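Local coordinates for protein 2,3-dihydroxybenzoate-AMP ligase (Bacillus subtilis, PDB 1MDB) that is an AMP-binding enzyme of the ANL superfamily that binds adenosine monophosphate and 2,3-dihydroxy-benzoic acid, at residues T49-Y53 against R54-T58; V80-P83 against N84-E87; L164-E167 against D168-T171. One frame throughout, in Å; residues are numbered along the deposited sequence.

The three contacts come in series along the chain, all in the AMP-binding enzyme part of it. Interaction 1 joins edge strand 49-52 of the nine-stranded sheet to helix 53-70. Interaction 2 turns strand 77-80 of the six-stranded sheet into helix 86-98. Interaction 3 leaves strand 164-165 of that same sheet. The centres of interactions 1 and 2 are about 15 Å apart, as are those of 2 and 3. Those of 1 and 3 are about 17 Å apart. Thr49 OG1 is hydrogen-bonded to Lys86 NZ, Trp51 packs on Lys86, and Glu87 touches Leu166. The start of helix 86-98 therefore lies between interactions 1 and 3 and joins elements of both sheets.

Interaction 1: T49-Y53 against R54-T58; sequences THWSY and RELDT
Glu55 lies over one face of the Trp51 indole. Its CG sits 3.7 Å above the ring plane, displaced toward the rim. It makes a CH-pi contact with the five-membered ring, with CG 4.0 Å from the centroid. The two side chains cross at about a right angle. The carboxylate is nonetheless nearly parallel to the ring, with the planes 16° apart. OE2 comes down over the same ring, 3.7 Å from Trp51 NE1. CG of Glu55 is anti to the backbone N (chi1 163°), and the bend at chi2 lays the carboxylate over the indole. Leu56 meets another part of the indole. These two side chains also cross at about a right angle, with Leu56 CD1 4.2 Å from Trp51 CE3, on the six-membered ring.

Between strand 49-52 and helix 53-70, Ser52 takes the N-cap position. Its OG accepts from Glu55 N at 3.1 Å, with an N-H...O angle of 150°. The backbone O of Ser52 takes a straighter bond from Leu56 N, at 3.0 Å. Asp57 N then bonds to Tyr53 O at 3.0 Å, which continues the first helical turn. The Tyr53 side chain leaves the turn at CB. Its OH bonds to Gly251 O, and its ring meets Tyr38 edge-to-face. The Asp57 carboxylate forms salt bridges with Arg97 and Arg32.

Ser52 thus grips the helix start with both a side-chain and a backbone oxygen. The same turn brings Glu55 and Leu56 against the tryptophan of the edge strand. The glutamate does two jobs. Its CG methylene packs on an aromatic face, while OE2, close to the ring, makes a long, weak ion pair with Arg59. The cap and the backbone bonds hold the turn on which this packing rests.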
ATOM      1  N   THR A  49      22.950  -2.881 -11.484  1.00 47.75           N
ATOM      2  CA  THR A  49      22.258  -3.092 -12.752  1.00 47.53           C
ATOM      3  C   THR A  49      21.277  -1.969 -13.066  1.00 47.77           C
ATOM      4  O   THR A  49      20.787  -1.290 -12.164  1.00 47.97           O
ATOM      5  CB  THR A  49      21.489  -4.423 -12.752  1.00 48.83           C
ATOM      6  OG1 THR A  49      20.358  -4.330 -11.872  1.00 49.46           O
ATOM      7  CG2 THR A  49      22.393  -5.546 -12.280  1.00 48.42           C
ATOM      8  N   HIS A  50      20.995  -1.786 -14.353  1.00 47.26           N
ATOM      9  CA  HIS A  50      20.083  -0.749 -14.826  1.00 46.89           C
ATOM     10  C   HIS A  50      19.302  -1.295 -16.023  1.00 46.52           C
ATOM     11  O   HIS A  50      19.790  -2.173 -16.736  1.00 46.90           O
ATOM     12  CB  HIS A  50      20.873   0.486 -15.271  1.00 50.94           C
ATOM     13  CG  HIS A  50      21.784   1.043 -14.220  1.00 54.00           C
ATOM     14  ND1 HIS A  50      21.329   1.803 -13.162  1.00 55.24           N
ATOM     15  CD2 HIS A  50      23.127   0.951 -14.064  1.00 54.77           C
ATOM     16  CE1 HIS A  50      22.351   2.154 -12.401  1.00 55.32           C
ATOM     17  NE2 HIS A  50      23.453   1.650 -12.926  1.00 54.91           N
ATOM     18  N   TRP A  51      18.094  -0.779 -16.238  1.00 43.90           N
ATOM     19  CA  TRP A  51      17.253  -1.196 -17.361  1.00 40.56           C
ATOM     20  C   TRP A  51      16.655   0.040 -18.006  1.00 40.29           C
ATOM     21  O   TRP A  51      15.982   0.832 -17.344  1.00 41.54           O
ATOM     22  CB  TRP A  51      16.100  -2.105 -16.901  1.00 38.20           C
ATOM     23  CG  TRP A  51      16.419  -3.563 -16.809  1.00 35.51           C
ATOM     24  CD1 TRP A  51      17.644  -4.144 -16.936  1.00 33.87           C
ATOM     25  CD2 TRP A  51      15.497  -4.627 -16.519  1.00 33.95           C
ATOM     26  NE1 TRP A  51      17.550  -5.498 -16.739  1.00 35.92           N
ATOM     27  CE2 TRP A  51      16.243  -5.824 -16.482  1.00 34.29           C
ATOM     28  CE3 TRP A  51      14.115  -4.682 -16.283  1.00 33.16           C
ATOM     29  CZ2 TRP A  51      15.655  -7.070 -16.216  1.00 34.21           C
ATOM     30  CZ3 TRP A  51      13.529  -5.918 -16.018  1.00 29.07           C
ATOM     31  CH2 TRP A  51      14.301  -7.096 -15.987  1.00 32.61           C
ATOM     32  N   SER A  52      16.901   0.209 -19.297  1.00 38.11           N
ATOM     33  CA  SER A  52      16.359   1.343 -20.024  1.00 36.65           C
ATOM     34  C   SER A  52      14.904   1.039 -20.328  1.00 35.21           C
ATOM     35  O   SER A  52      14.476  -0.108 -20.225  1.00 32.45           O
ATOM     36  CB  SER A  52      17.108   1.525 -21.341  1.00 39.40           C
ATOM     37  OG  SER A  52      16.991   0.352 -22.129  1.00 38.83           O
ATOM     38  N   TYR A  53      14.153   2.061 -20.717  1.00 35.04           N
ATOM     39  CA  TYR A  53      12.750   1.888 -21.050  1.00 36.82           C
ATOM     40  C   TYR A  53      12.590   0.948 -22.238  1.00 39.88           C
ATOM     41  O   TYR A  53      11.665   0.133 -22.270  1.00 39.40           O
ATOM     42  CB  TYR A  53      12.101   3.238 -21.369  1.00 34.76           C
ATOM     43  CG  TYR A  53      11.651   4.024 -20.147  1.00 33.93           C
ATOM     44  CD1 TYR A  53      12.559   4.755 -19.386  1.00 32.94           C
ATOM     45  CD2 TYR A  53      10.311   4.024 -19.750  1.00 35.10           C
ATOM     46  CE1 TYR A  53      12.145   5.473 -18.256  1.00 34.31           C
ATOM     47  CE2 TYR A  53       9.885   4.738 -18.618  1.00 35.49           C
ATOM     48  CZ  TYR A  53      10.808   5.456 -17.880  1.00 35.48           C
ATOM     49  OH  TYR A  53      10.401   6.139 -16.755  1.00 36.14           O
ATOM     50  N   ARG A  54      13.493   1.058 -23.211  1.00 41.22           N
ATOM     51  CA  ARG A  54      13.439   0.200 -24.398  1.00 42.07           C
ATOM     52  C   ARG A  54      13.693  -1.238 -23.956  1.00 40.14           C
ATOM     53  O   ARG A  54      13.031  -2.175 -24.404  1.00 38.57           O
ATOM     54  CB  ARG A  54      14.510   0.618 -25.409  1.00 45.58           C
ATOM     55  CG  ARG A  54      14.261   0.112 -26.828  1.00 52.18           C
ATOM     56  CD  ARG A  54      13.340   1.054 -27.606  1.00 55.67           C
ATOM     57  NE  ARG A  54      13.925   2.392 -27.717  1.00 60.86           N
ATOM     58  CZ  ARG A  54      13.373   3.405 -28.381  1.00 61.55           C
ATOM     59  NH1 ARG A  54      12.211   3.242 -29.002  1.00 62.73           N
ATOM     60  NH2 ARG A  54      13.983   4.584 -28.423  1.00 61.59           N
ATOM     61  N   GLU A  55      14.668  -1.391 -23.069  1.00 38.98           N
ATOM     62  CA  GLU A  55      15.038  -2.689 -22.523  1.00 39.23           C
ATOM     63  C   GLU A  55      13.823  -3.400 -21.918  1.00 39.02           C
ATOM     64  O   GLU A  55      13.508  -4.534 -22.284  1.00 37.96           O
ATOM     65  CB  GLU A  55      16.118  -2.490 -21.462  1.00 40.43           C
ATOM     66  CG  GLU A  55      16.335  -3.658 -20.525  1.00 44.15           C
ATOM     67  CD  GLU A  55      17.624  -4.398 -20.793  1.00 46.56           C
ATOM     68  OE1 GLU A  55      18.552  -3.787 -21.363  1.00 50.37           O
ATOM     69  OE2 GLU A  55      17.718  -5.588 -20.417  1.00 48.37           O
ATOM     70  N   LEU A  56      13.149  -2.726 -20.987  1.00 37.66           N
ATOM     71  CA  LEU A  56      11.973  -3.284 -20.335  1.00 36.89           C
ATOM     72  C   LEU A  56      10.920  -3.631 -21.387  1.00 36.23           C
ATOM     73  O   LEU A  56      10.286  -4.684 -21.325  1.00 34.91           O
ATOM     74  CB  LEU A  56      11.406  -2.270 -19.334  1.00 37.15           C
ATOM     75  CG  LEU A  56      10.120  -2.650 -18.592  1.00 37.16           C
ATOM     76  CD1 LEU A  56      10.307  -3.967 -17.845  1.00 37.68           C
ATOM     77  CD2 LEU A  56       9.758  -1.528 -17.620  1.00 38.68           C
ATOM     78  N   ASP A  57      10.750  -2.731 -22.353  1.00 36.26           N
ATOM     79  CA  ASP A  57       9.794  -2.919 -23.439  1.00 36.16           C
ATOM     80  C   ASP A  57      10.093  -4.234 -24.169  1.00 35.57           C
ATOM     81  O   ASP A  57       9.204  -5.075 -24.360  1.00 35.54           O
ATOM     82  CB  ASP A  57       9.902  -1.747 -24.422  1.00 37.38           C
ATOM     83  CG  ASP A  57       8.783  -1.731 -25.449  1.00 37.29           C
ATOM     84  OD1 ASP A  57       9.077  -1.548 -26.646  1.00 37.24           O
ATOM     85  OD2 ASP A  57       7.607  -1.883 -25.065  1.00 39.54           O
ATOM     86  N   THR A  58      11.351  -4.409 -24.561  1.00 31.48           N
ATOM     87  CA  THR A  58      11.771  -5.609 -25.278  1.00 32.02           C
ATOM     88  C   THR A  58      11.612  -6.890 -24.456  1.00 31.92           C
ATOM     89  O   THR A  58      11.067  -7.868 -24.942  1.00 32.57           O
ATOM     90  CB  THR A  58      13.242  -5.499 -25.747  1.00 30.58           C
ATOM     91  OG1 THR A  58      13.374  -4.397 -26.652  1.00 31.50           O
ATOM     92  CG2 THR A  58      13.675  -6.779 -26.462  1.00 32.56           C
TER

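Interaction 2: V80-P83 against N84-E87; sequences VQLP and NIKE
Pro83 O accepts a weak hydrogen bond from Ile85 N. The atoms are 2.9 Å apart, and the N-H...O angle is only 131°. This bond closes an inverse gamma turn centred on Asn84. The turn lies between strand 77-80 and helix 86-98, at the carboxyl end of a strand of the six-stranded sheet.

The bent bond is typical of so tight a turn, because only one residue lies between donor and acceptor. Asn84 directs its amide out of the turn to the chain around residues 228-232. Its OD1 accepts from Met232 N, and its ND2 donates to Leu230 O. A weaker bond from ND2 goes to Ala228 O. Both ends of the amide are therefore used, which would fix its rotation.

The apolar side of the turn is made by Leu82, Pro83 and Ile85. The turn folds Ile85 back toward the proline. CG1 of Ile85 lies between the backbone N and the carbonyl carbon (chi1 52°), and the chain beyond is extended. This carries CD1 to the proline ring, while CG1 itself stays 3.8 Å from Pro83 CD. Leu82 touches the same methyl with its CD2, 4.3 Å from Ile85 CD1. Its other methyl turns to the first turn of the helix, where CD1 is 4.3 Å from Glu87 CB. Pro129 and Tyr132 of strand 125-132 also touch Pro83. Among these apolar pairs the tightest is Pro83 CD against Ile85 CD1, at 3.5 Å, closer than usual for two carbons.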
ATOM      1  N   VAL A  80       1.674 -13.309  -8.520  1.00 23.75           N
ATOM      2  CA  VAL A  80       3.044 -12.801  -8.562  1.00 23.85           C
ATOM      3  C   VAL A  80       3.463 -12.434  -7.133  1.00 23.87           C
ATOM      4  O   VAL A  80       2.811 -11.628  -6.466  1.00 25.54           O
ATOM      5  CB  VAL A  80       3.155 -11.532  -9.470  1.00 23.61           C
ATOM      6  CG1 VAL A  80       4.619 -11.116  -9.625  1.00 24.77           C
ATOM      7  CG2 VAL A  80       2.540 -11.799 -10.841  1.00 22.17           C
ATOM      8  N   GLN A  81       4.529 -13.050  -6.651  1.00 24.03           N
ATOM      9  CA  GLN A  81       5.026 -12.764  -5.306  1.00 26.74           C
ATOM     10  C   GLN A  81       6.534 -12.528  -5.361  1.00 26.39           C
ATOM     11  O   GLN A  81       7.325 -13.365  -4.924  1.00 28.72           O
ATOM     12  CB  GLN A  81       4.699 -13.924  -4.353  1.00 23.86           C
ATOM     13  CG  GLN A  81       5.242 -13.743  -2.935  1.00 22.93           C
ATOM     14  CD  GLN A  81       4.938 -14.929  -2.033  1.00 25.24           C
ATOM     15  OE1 GLN A  81       4.940 -16.075  -2.483  1.00 25.90           O
ATOM     16  NE2 GLN A  81       4.696 -14.662  -0.753  1.00 25.33           N
ATOM     17  N   LEU A  82       6.919 -11.373  -5.896  1.00 26.33           N
ATOM     18  CA  LEU A  82       8.332 -11.017  -6.043  1.00 27.16           C
ATOM     19  C   LEU A  82       8.756  -9.873  -5.140  1.00 26.82           C
ATOM     20  O   LEU A  82       7.953  -9.021  -4.785  1.00 27.66           O
ATOM     21  CB  LEU A  82       8.624 -10.629  -7.497  1.00 25.15           C
ATOM     22  CG  LEU A  82       8.461 -11.741  -8.534  1.00 25.57           C
ATOM     23  CD1 LEU A  82       8.635 -11.170  -9.928  1.00 25.65           C
ATOM     24  CD2 LEU A  82       9.469 -12.857  -8.254  1.00 22.10           C
ATOM     25  N   PRO A  83      10.041  -9.835  -4.769  1.00 29.13           N
ATOM     26  CA  PRO A  83      10.539  -8.762  -3.901  1.00 25.36           C
ATOM     27  C   PRO A  83      10.744  -7.543  -4.778  1.00 25.34           C
ATOM     28  O   PRO A  83      10.238  -7.477  -5.901  1.00 23.90           O
ATOM     29  CB  PRO A  83      11.873  -9.304  -3.379  1.00 28.96           C
ATOM     30  CG  PRO A  83      11.991 -10.750  -3.967  1.00 29.51           C
ATOM     31  CD  PRO A  83      11.133 -10.726  -5.190  1.00 26.38           C
ATOM     32  N   ASN A  84      11.509  -6.583  -4.287  1.00 22.66           N
ATOM     33  CA  ASN A  84      11.771  -5.394  -5.074  1.00 24.04           C
ATOM     34  C   ASN A  84      12.948  -5.673  -6.019  1.00 25.72           C
ATOM     35  O   ASN A  84      14.081  -5.280  -5.742  1.00 26.38           O
ATOM     36  CB  ASN A  84      12.098  -4.220  -4.149  1.00 21.89           C
ATOM     37  CG  ASN A  84      10.870  -3.684  -3.419  1.00 23.54           C
ATOM     38  OD1 ASN A  84       9.812  -4.318  -3.399  1.00 21.74           O
ATOM     39  ND2 ASN A  84      11.014  -2.510  -2.810  1.00 21.72           N
ATOM     40  N   ILE A  85      12.676  -6.369  -7.119  1.00 26.00           N
ATOM     41  CA  ILE A  85      13.707  -6.688  -8.108  1.00 25.92           C
ATOM     42  C   ILE A  85      13.213  -6.311  -9.502  1.00 27.13           C
ATOM     43  O   ILE A  85      12.018  -6.098  -9.707  1.00 25.70           O
ATOM     44  CB  ILE A  85      14.095  -8.189  -8.062  1.00 24.57           C
ATOM     45  CG1 ILE A  85      12.845  -9.065  -8.152  1.00 25.55           C
ATOM     46  CG2 ILE A  85      14.831  -8.492  -6.766  1.00 26.41           C
ATOM     47  CD1 ILE A  85      13.128 -10.561  -8.040  1.00 24.91           C
ATOM     48  N   LYS A  86      14.143  -6.218 -10.449  1.00 28.90           N
ATOM     49  CA  LYS A  86      13.832  -5.836 -11.819  1.00 31.62           C
ATOM     50  C   LYS A  86      12.810  -6.751 -12.485  1.00 30.83           C
ATOM     51  O   LYS A  86      11.953  -6.293 -13.228  1.00 31.14           O
ATOM     52  CB  LYS A  86      15.110  -5.821 -12.665  1.00 33.46           C
ATOM     53  CG  LYS A  86      16.161  -4.820 -12.210  1.00 34.87           C
ATOM     54  CD  LYS A  86      17.229  -4.604 -13.285  1.00 33.86           C
ATOM     55  CE  LYS A  86      17.959  -5.896 -13.636  1.00 32.05           C
ATOM     56  NZ  LYS A  86      18.652  -6.462 -12.462  1.00 30.60           N
ATOM     57  N   GLU A  87      12.917  -8.047 -12.222  1.00 31.53           N
ATOM     58  CA  GLU A  87      12.010  -9.025 -12.809  1.00 30.97           C
ATOM     59  C   GLU A  87      10.540  -8.645 -12.656  1.00 28.40           C
ATOM     60  O   GLU A  87       9.752  -8.809 -13.587  1.00 29.20           O
ATOM     61  CB  GLU A  87      12.263 -10.401 -12.194  1.00 33.23           C
ATOM     62  CG  GLU A  87      13.544 -11.068 -12.654  1.00 38.16           C
ATOM     63  CD  GLU A  87      14.797 -10.273 -12.318  1.00 43.48           C
ATOM     64  OE1 GLU A  87      14.895  -9.733 -11.194  1.00 43.96           O
ATOM     65  OE2 GLU A  87      15.699 -10.204 -13.179  1.00 46.47           O
TER

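Interaction 3: L164-E167 against D168-T171; sequences LPLE and DLHT
Pro165 and Asp168 meet closely, with the carboxylate OD2 3.2 Å from Pro165 CB and 3.4 Å from Pro165 CG. The two side chains are oblique to each other. Beside them, Asp168 N donates to Pro165 O at 3.0 Å. Leu169 N donates to Leu166 O, also at 3.0 Å. These i to i+3 bonds make a short 3-10 turn that follows strand 164-165 of the six-stranded sheet. The turn brings Leu166 and Leu169 together at about a right angle, with their CD1 methyls 4.1 Å apart. Leu63 of helix 53-70 and Ile155 of strand 154-157 touch both leucines. On the side toward helix 86-98, the His170 ring folds back with its edge toward Leu166 O, and its NE2 bonds to Glu90 OE1 of that helix.

The outer side is looser. Glu167 and Asp168 run side by side, pointing the same way, with Glu167 OE1 4.4 Å from Asp168 OD1. Both residues are exposed, so solvent probably screens these like charges. A water donates to Glu167 O and to His170 O, spanning the end of the turn.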
ATOM      1  N   LEU A 164      10.324 -23.939 -13.039  1.00 29.30           N
ATOM      2  CA  LEU A 164      10.678 -23.273 -14.292  1.00 29.84           C
ATOM      3  C   LEU A 164      11.455 -21.966 -14.139  1.00 29.73           C
ATOM      4  O   LEU A 164      10.991 -21.027 -13.492  1.00 29.57           O
ATOM      5  CB  LEU A 164       9.415 -23.005 -15.117  1.00 29.73           C
ATOM      6  CG  LEU A 164       8.510 -24.202 -15.435  1.00 31.25           C
ATOM      7  CD1 LEU A 164       7.224 -23.706 -16.094  1.00 31.63           C
ATOM      8  CD2 LEU A 164       9.238 -25.186 -16.349  1.00 29.82           C
ATOM      9  N   PRO A 165      12.654 -21.893 -14.742  1.00 31.11           N
ATOM     10  CA  PRO A 165      13.496 -20.697 -14.680  1.00 31.08           C
ATOM     11  C   PRO A 165      12.845 -19.573 -15.475  1.00 32.40           C
ATOM     12  O   PRO A 165      12.607 -19.716 -16.673  1.00 32.88           O
ATOM     13  CB  PRO A 165      14.803 -21.155 -15.335  1.00 33.24           C
ATOM     14  CG  PRO A 165      14.811 -22.646 -15.098  1.00 33.45           C
ATOM     15  CD  PRO A 165      13.382 -23.004 -15.385  1.00 32.82           C
ATOM     16  N   LEU A 166      12.541 -18.465 -14.811  1.00 30.53           N
ATOM     17  CA  LEU A 166      11.939 -17.337 -15.492  1.00 31.70           C
ATOM     18  C   LEU A 166      12.792 -16.920 -16.683  1.00 34.88           C
ATOM     19  O   LEU A 166      12.261 -16.619 -17.753  1.00 33.61           O
ATOM     20  CB  LEU A 166      11.805 -16.150 -14.536  1.00 31.18           C
ATOM     21  CG  LEU A 166      11.287 -14.848 -15.159  1.00 30.66           C
ATOM     22  CD1 LEU A 166       9.904 -15.069 -15.758  1.00 28.33           C
ATOM     23  CD2 LEU A 166      11.231 -13.760 -14.085  1.00 31.16           C
ATOM     24  N   GLU A 167      14.112 -16.918 -16.492  1.00 36.30           N
ATOM     25  CA  GLU A 167      15.048 -16.506 -17.536  1.00 40.24           C
ATOM     26  C   GLU A 167      14.987 -17.338 -18.813  1.00 40.65           C
ATOM     27  O   GLU A 167      15.364 -16.859 -19.881  1.00 40.12           O
ATOM     28  CB  GLU A 167      16.486 -16.516 -17.002  1.00 42.50           C
ATOM     29  CG  GLU A 167      17.065 -17.909 -16.793  1.00 47.74           C
ATOM     30  CD  GLU A 167      18.488 -17.884 -16.248  1.00 50.80           C
ATOM     31  OE1 GLU A 167      19.068 -18.970 -16.041  1.00 52.55           O
ATOM     32  OE2 GLU A 167      19.026 -16.779 -16.023  1.00 52.62           O
ATOM     33  N   ASP A 168      14.513 -18.574 -18.710  1.00 40.38           N
ATOM     34  CA  ASP A 168      14.429 -19.430 -19.888  1.00 41.63           C
ATOM     35  C   ASP A 168      13.106 -19.297 -20.647  1.00 40.00           C
ATOM     36  O   ASP A 168      12.833 -20.073 -21.558  1.00 40.70           O
ATOM     37  CB  ASP A 168      14.668 -20.900 -19.501  1.00 42.16           C
ATOM     38  CG  ASP A 168      16.089 -21.152 -19.006  1.00 44.31           C
ATOM     39  OD1 ASP A 168      17.031 -20.567 -19.578  1.00 46.43           O
ATOM     40  OD2 ASP A 168      16.273 -21.939 -18.055  1.00 44.13           O
ATOM     41  N   LEU A 169      12.298 -18.304 -20.290  1.00 37.00           N
ATOM     42  CA  LEU A 169      11.016 -18.110 -20.959  1.00 35.08           C
ATOM     43  C   LEU A 169      11.034 -17.121 -22.126  1.00 35.08           C
ATOM     44  O   LEU A 169      10.282 -17.273 -23.086  1.00 33.94           O
ATOM     45  CB  LEU A 169       9.952 -17.691 -19.940  1.00 34.95           C
ATOM     46  CG  LEU A 169       9.506 -18.814 -19.003  1.00 35.28           C
ATOM     47  CD1 LEU A 169       8.607 -18.272 -17.907  1.00 37.39           C
ATOM     48  CD2 LEU A 169       8.786 -19.871 -19.816  1.00 36.10           C
ATOM     49  N   HIS A 170      11.891 -16.112 -22.050  1.00 34.07           N
ATOM     50  CA  HIS A 170      11.973 -15.127 -23.117  1.00 34.31           C
ATOM     51  C   HIS A 170      12.214 -15.830 -24.448  1.00 35.19           C
ATOM     52  O   HIS A 170      13.044 -16.738 -24.541  1.00 34.00           O
ATOM     53  CB  HIS A 170      13.110 -14.139 -22.841  1.00 34.45           C
ATOM     54  CG  HIS A 170      13.000 -13.454 -21.516  1.00 34.74           C
ATOM     55  ND1 HIS A 170      13.117 -14.131 -20.321  1.00 34.60           N
ATOM     56  CD2 HIS A 170      12.760 -12.160 -21.196  1.00 34.34           C
ATOM     57  CE1 HIS A 170      12.953 -13.282 -19.322  1.00 36.70           C
ATOM     58  NE2 HIS A 170      12.735 -12.080 -19.825  1.00 36.13           N
ATOM     59  N   THR A 171      11.489 -15.397 -25.471  1.00 34.84           N
ATOM     60  CA  THR A 171      11.601 -15.979 -26.799  1.00 36.07           C
ATOM     61  C   THR A 171      11.263 -14.921 -27.847  1.00 36.31           C
ATOM     62  O   THR A 171      11.094 -13.746 -27.521  1.00 32.43           O
ATOM     63  CB  THR A 171      10.634 -17.174 -26.944  1.00 37.24           C
ATOM     64  OG1 THR A 171      10.876 -17.852 -28.182  1.00 39.20           O
ATOM     65  CG2 THR A 171       9.197 -16.692 -26.911  1.00 37.13           C
TER
HETATM   66  O   HOH W   1      15.290 -17.088 -22.714  1.00 32.91           O